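Local coordinates for kinesin-like protein (Caenorhabditis elegans, PDB 5X3E) that probably hydrolyses ATP to drive movement along microtubules, as a kinesin-6 motor whose head was crystallised in the apo state, at residues F170-A178 with Y316-V326. Residues are numbered along the deposited sequence; the frame is centred on the assembly and turned at random.
With SO4 (sulfate ion), chain G; SO4 (sulfate ion), chain O.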
loop_
_atom_site.group_PDB
_atom_site.type_symbol
_atom_site.label_atom_id
_atom_site.label_comp_id
_atom_site.label_asym_id
_atom_site.label_seq_id
_atom_site.Cartn_x
_atom_site.Cartn_y
_atom_site.Cartn_z
ATOM N N PHE A 170 -14.272 -10.854 10.470
ATOM C CA PHE A 170 -15.441 -9.985 10.356
ATOM C C PHE A 170 -16.708 -10.775 10.653
ATOM O O PHE A 170 -16.813 -11.948 10.286
ATOM C CB PHE A 170 -15.533 -9.336 8.958
ATOM C CG PHE A 170 -14.464 -8.315 8.701
ATOM C CD1 PHE A 170 -14.672 -6.979 9.016
ATOM C CD2 PHE A 170 -13.236 -8.693 8.193
ATOM C CE1 PHE A 170 -13.674 -6.035 8.811
ATOM C CE2 PHE A 170 -12.234 -7.756 7.985
ATOM C CZ PHE A 170 -12.450 -6.427 8.293
ATOM N N GLU A 171 -17.666 -10.133 11.313
ATOM C CA GLU A 171 -18.954 -10.737 11.612
ATOM C C GLU A 171 -20.058 -9.938 10.930
ATOM O O GLU A 171 -19.803 -8.921 10.281
ATOM C CB GLU A 171 -19.196 -10.811 13.122
ATOM C CG GLU A 171 -18.174 -11.617 13.895
ATOM C CD GLU A 171 -18.167 -13.081 13.516
ATOM O OE1 GLU A 171 -19.216 -13.579 13.055
ATOM O OE2 GLU A 171 -17.112 -13.730 13.677
ATOM N N ILE A 172 -21.297 -10.412 11.077
ATOM C CA ILE A 172 -22.449 -9.824 10.404
ATOM C C ILE A 172 -23.593 -9.646 11.395
ATOM O O ILE A 172 -24.065 -10.625 11.984
ATOM C CB ILE A 172 -22.901 -10.677 9.209
ATOM C CG1 ILE A 172 -21.763 -10.794 8.192
ATOM C CG2 ILE A 172 -24.161 -10.087 8.581
ATOM C CD1 ILE A 172 -21.962 -11.845 7.136
ATOM N N ARG A 173 -24.036 -8.402 11.577
ATOM C CA ARG A 173 -25.226 -8.071 12.351
ATOM C C ARG A 173 -26.485 -8.244 11.506
ATOM O O ARG A 173 -26.439 -8.226 10.276
ATOM C CB ARG A 173 -25.177 -6.629 12.849
ATOM C CG ARG A 173 -24.136 -6.342 13.890
ATOM C CD ARG A 173 -24.337 -4.966 14.461
ATOM N NE ARG A 173 -23.275 -4.628 15.398
ATOM C CZ ARG A 173 -22.119 -4.079 15.049
ATOM N NH1 ARG A 173 -21.877 -3.797 13.777
ATOM N NH2 ARG A 173 -21.210 -3.807 15.973
ATOM N N ALA A 174 -27.615 -8.426 12.186
ATOM C CA ALA A 174 -28.913 -8.287 11.538
ATOM C C ALA A 174 -29.192 -6.810 11.281
ATOM O O ALA A 174 -28.593 -5.928 11.904
ATOM C CB ALA A 174 -30.020 -8.898 12.389
ATOM N N THR A 175 -30.119 -6.538 10.357
ATOM C CA THR A 175 -30.249 -5.182 9.823
ATOM C C THR A 175 -30.702 -4.181 10.882
ATOM O O THR A 175 -30.152 -3.078 10.973
ATOM C CB THR A 175 -31.210 -5.168 8.629
ATOM O OG1 THR A 175 -31.483 -3.809 8.257
ATOM C CG2 THR A 175 -32.515 -5.886 8.957
ATOM N N LEU A 176 -31.690 -4.538 11.702
ATOM C CA LEU A 176 -32.170 -3.581 12.688
ATOM C C LEU A 176 -31.086 -3.293 13.730
ATOM O O LEU A 176 -30.938 -2.149 14.179
ATOM C CB LEU A 176 -33.464 -4.082 13.328
ATOM C CG LEU A 176 -34.517 -3.017 13.676
ATOM C CD1 LEU A 176 -34.129 -2.160 14.868
ATOM C CD2 LEU A 176 -34.759 -2.124 12.465
ATOM N N ASP A 177 -30.317 -4.317 14.126
ATOM C CA ASP A 177 -29.200 -4.103 15.048
ATOM C C ASP A 177 -28.158 -3.176 14.441
ATOM O O ASP A 177 -27.668 -2.250 15.099
ATOM C CB ASP A 177 -28.543 -5.438 15.417
ATOM C CG ASP A 177 -29.462 -6.361 16.191
ATOM O OD1 ASP A 177 -29.950 -5.956 17.267
ATOM O OD2 ASP A 177 -29.692 -7.499 15.729
ATOM N N ALA A 178 -27.809 -3.413 13.177
ATOM C CA ALA A 178 -26.861 -2.544 12.492
ATOM C C ALA A 178 -27.398 -1.126 12.376
ATOM O O ALA A 178 -26.629 -0.161 12.465
ATOM C CB ALA A 178 -26.546 -3.107 11.106
ATOM N N TYR A 316 -28.226 -7.071 1.142
ATOM C CA TYR A 316 -27.798 -7.578 2.434
ATOM C C TYR A 316 -27.058 -8.888 2.237
ATOM O O TYR A 316 -27.392 -9.655 1.325
ATOM C CB TYR A 316 -28.995 -7.773 3.375
ATOM C CG TYR A 316 -28.661 -7.496 4.815
ATOM C CD1 TYR A 316 -28.636 -6.195 5.299
ATOM C CD2 TYR A 316 -28.373 -8.534 5.694
ATOM C CE1 TYR A 316 -28.324 -5.933 6.615
ATOM C CE2 TYR A 316 -28.061 -8.278 7.017
ATOM C CZ TYR A 316 -28.039 -6.974 7.467
ATOM O OH TYR A 316 -27.727 -6.697 8.771
ATOM N N PRO A 317 -26.058 -9.175 3.065
ATOM C CA PRO A 317 -25.366 -10.462 2.973
ATOM C C PRO A 317 -26.164 -11.574 3.635
ATOM O O PRO A 317 -27.047 -11.342 4.464
ATOM C CB PRO A 317 -24.061 -10.209 3.736
ATOM C CG PRO A 317 -24.449 -9.196 4.765
ATOM C CD PRO A 317 -25.430 -8.287 4.061
ATOM N N THR A 318 -25.829 -12.803 3.252
ATOM C CA THR A 318 -26.279 -13.955 4.019
ATOM C C THR A 318 -25.646 -13.901 5.408
ATOM O O THR A 318 -24.512 -13.443 5.578
ATOM C CB THR A 318 -25.897 -15.255 3.311
ATOM O OG1 THR A 318 -24.484 -15.282 3.081
ATOM C CG2 THR A 318 -26.614 -15.351 1.970
ATOM N N MET A 319 -26.380 -14.385 6.410
ATOM C CA MET A 319 -25.943 -14.189 7.787
ATOM C C MET A 319 -24.713 -15.012 8.145
ATOM O O MET A 319 -24.034 -14.686 9.125
ATOM C CB MET A 319 -27.085 -14.521 8.747
ATOM C CG MET A 319 -28.277 -13.582 8.636
ATOM S SD MET A 319 -27.817 -11.861 8.929
ATOM C CE MET A 319 -27.169 -11.975 10.597
ATOM N N ASP A 320 -24.381 -16.034 7.360
ATOM C CA ASP A 320 -23.267 -16.930 7.672
ATOM C C ASP A 320 -21.943 -16.206 7.447
ATOM O O ASP A 320 -21.488 -16.047 6.312
ATOM C CB ASP A 320 -23.362 -18.194 6.824
ATOM C CG ASP A 320 -22.264 -19.197 7.134
ATOM O OD1 ASP A 320 -22.151 -20.197 6.392
ATOM O OD2 ASP A 320 -21.517 -18.991 8.116
ATOM N N SER A 321 -21.317 -15.769 8.548
ATOM C CA SER A 321 -20.054 -15.035 8.491
ATOM C C SER A 321 -18.906 -15.878 7.944
ATOM O O SER A 321 -17.922 -15.313 7.452
ATOM C CB SER A 321 -19.687 -14.495 9.876
ATOM O OG SER A 321 -19.215 -15.519 10.732
ATOM N N SER A 322 -18.988 -17.207 8.036
ATOM C CA SER A 322 -17.934 -18.042 7.472
ATOM C C SER A 322 -17.871 -17.923 5.956
ATOM O O SER A 322 -16.874 -18.323 5.348
ATOM C CB SER A 322 -18.143 -19.502 7.874
ATOM O OG SER A 322 -19.248 -20.066 7.188
ATOM N N GLN A 323 -18.916 -17.387 5.337
ATOM C CA GLN A 323 -18.925 -17.154 3.905
ATOM C C GLN A 323 -18.168 -15.899 3.499
ATOM O O GLN A 323 -17.998 -15.666 2.299
ATOM C CB GLN A 323 -20.370 -17.060 3.418
ATOM C CG GLN A 323 -21.143 -18.350 3.600
ATOM C CD GLN A 323 -20.567 -19.471 2.766
ATOM O OE1 GLN A 323 -19.875 -20.348 3.277
ATOM N NE2 GLN A 323 -20.850 -19.444 1.467
ATOM N N ILE A 324 -17.693 -15.109 4.462
ATOM C CA ILE A 324 -17.031 -13.842 4.162
ATOM C C ILE A 324 -15.713 -14.087 3.436
ATOM O O ILE A 324 -14.916 -14.947 3.831
ATOM C CB ILE A 324 -16.809 -13.040 5.454
ATOM C CG1 ILE A 324 -18.140 -12.507 5.990
ATOM C CG2 ILE A 324 -15.806 -11.911 5.231
ATOM C CD1 ILE A 324 -17.997 -11.646 7.233
ATOM N N ILE A 325 -15.476 -13.321 2.372
ATOM C CA ILE A 325 -14.201 -13.292 1.666
ATOM C C ILE A 325 -13.646 -11.877 1.759
ATOM O O ILE A 325 -14.379 -10.905 1.546
ATOM C CB ILE A 325 -14.352 -13.723 0.195
ATOM C CG1 ILE A 325 -14.749 -15.196 0.111
ATOM C CG2 ILE A 325 -13.063 -13.467 -0.571
ATOM C CD1 ILE A 325 -15.131 -15.646 -1.282
ATOM N N VAL A 326 -12.363 -11.758 2.096
ATOM C CA VAL A 326 -11.698 -10.469 2.258
ATOM C C VAL A 326 -10.491 -10.429 1.332
ATOM O O VAL A 326 -9.649 -11.332 1.370
ATOM C CB VAL A 326 -11.270 -10.226 3.720
ATOM C CG1 VAL A 326 -10.506 -8.918 3.851
ATOM C CG2 VAL A 326 -12.483 -10.236 4.651
HETATM S S SO4 G . -13.347 -13.572 8.048
HETATM O O1 SO4 G . -14.274 -14.184 7.100
HETATM O O2 SO4 G . -12.062 -13.367 7.395
HETATM O O3 SO4 G . -13.878 -12.304 8.534
HETATM O O4 SO4 G . -13.177 -14.480 9.179
HETATM S S SO4 O . -18.462 -2.022 15.450
HETATM O O1 SO4 O . -19.181 -1.757 14.203
HETATM O O2 SO4 O . -17.152 -1.376 15.399
HETATM O O3 SO4 O . -18.293 -3.460 15.628
HETATM O O4 SO4 O . -19.224 -1.491 16.578
#
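Y316 OH and S321 OG each donate a hydrogen bond across the contact between 316-326 and 170-178. Y316 OH gives its proton to R173 O; the hydroxyl stands 42° out of the carbonyl plane, not on a lone pair. S321 OG donates to E171 OE1 over 3.0 Å, on the syn side but 34° out of the carboxylate plane. E171 reaches it because its chain bends at chi2 (-64°), although its CB points away from 316-326.

Apolar packing lies between these bonds and runs on past the serine. I172 is the central side chain: its CG2 lies 3.9 Å from P317 CG and its CD1 4.0 Å from I324 CD1, each pair sliding past in opposite directions. M319, bent at chi2 and chi3, brings SD to 4.1 Å from I172 CG2. Beyond the serine bond, F170 CB meets I324 CD1 at 3.8 Å, and the F170 side chain crosses that of V326.

Separately, T175, the first residue of helix 175-187, rests its CB 3.6 Å from Y316 CE1. A phenylalanine in place of Y316 would probably keep this ring packing but leave R173 O without its hydroxyl donor just before that helix. The CB of R173 points away from 316-326; its NH1 bonds C160 O, and its guanidinium meets a sulfate, probably from the crystallisation liquor, through weak bonds.

Chemically, an apolar seam with two hydroxyl-donated bonds joins the small 162-165/169-172 hairpin to the loop entering strand 325-333, so the hairpin edge and the approach to helix 175-187 are probably held by polar bonds as well as by I172 packing.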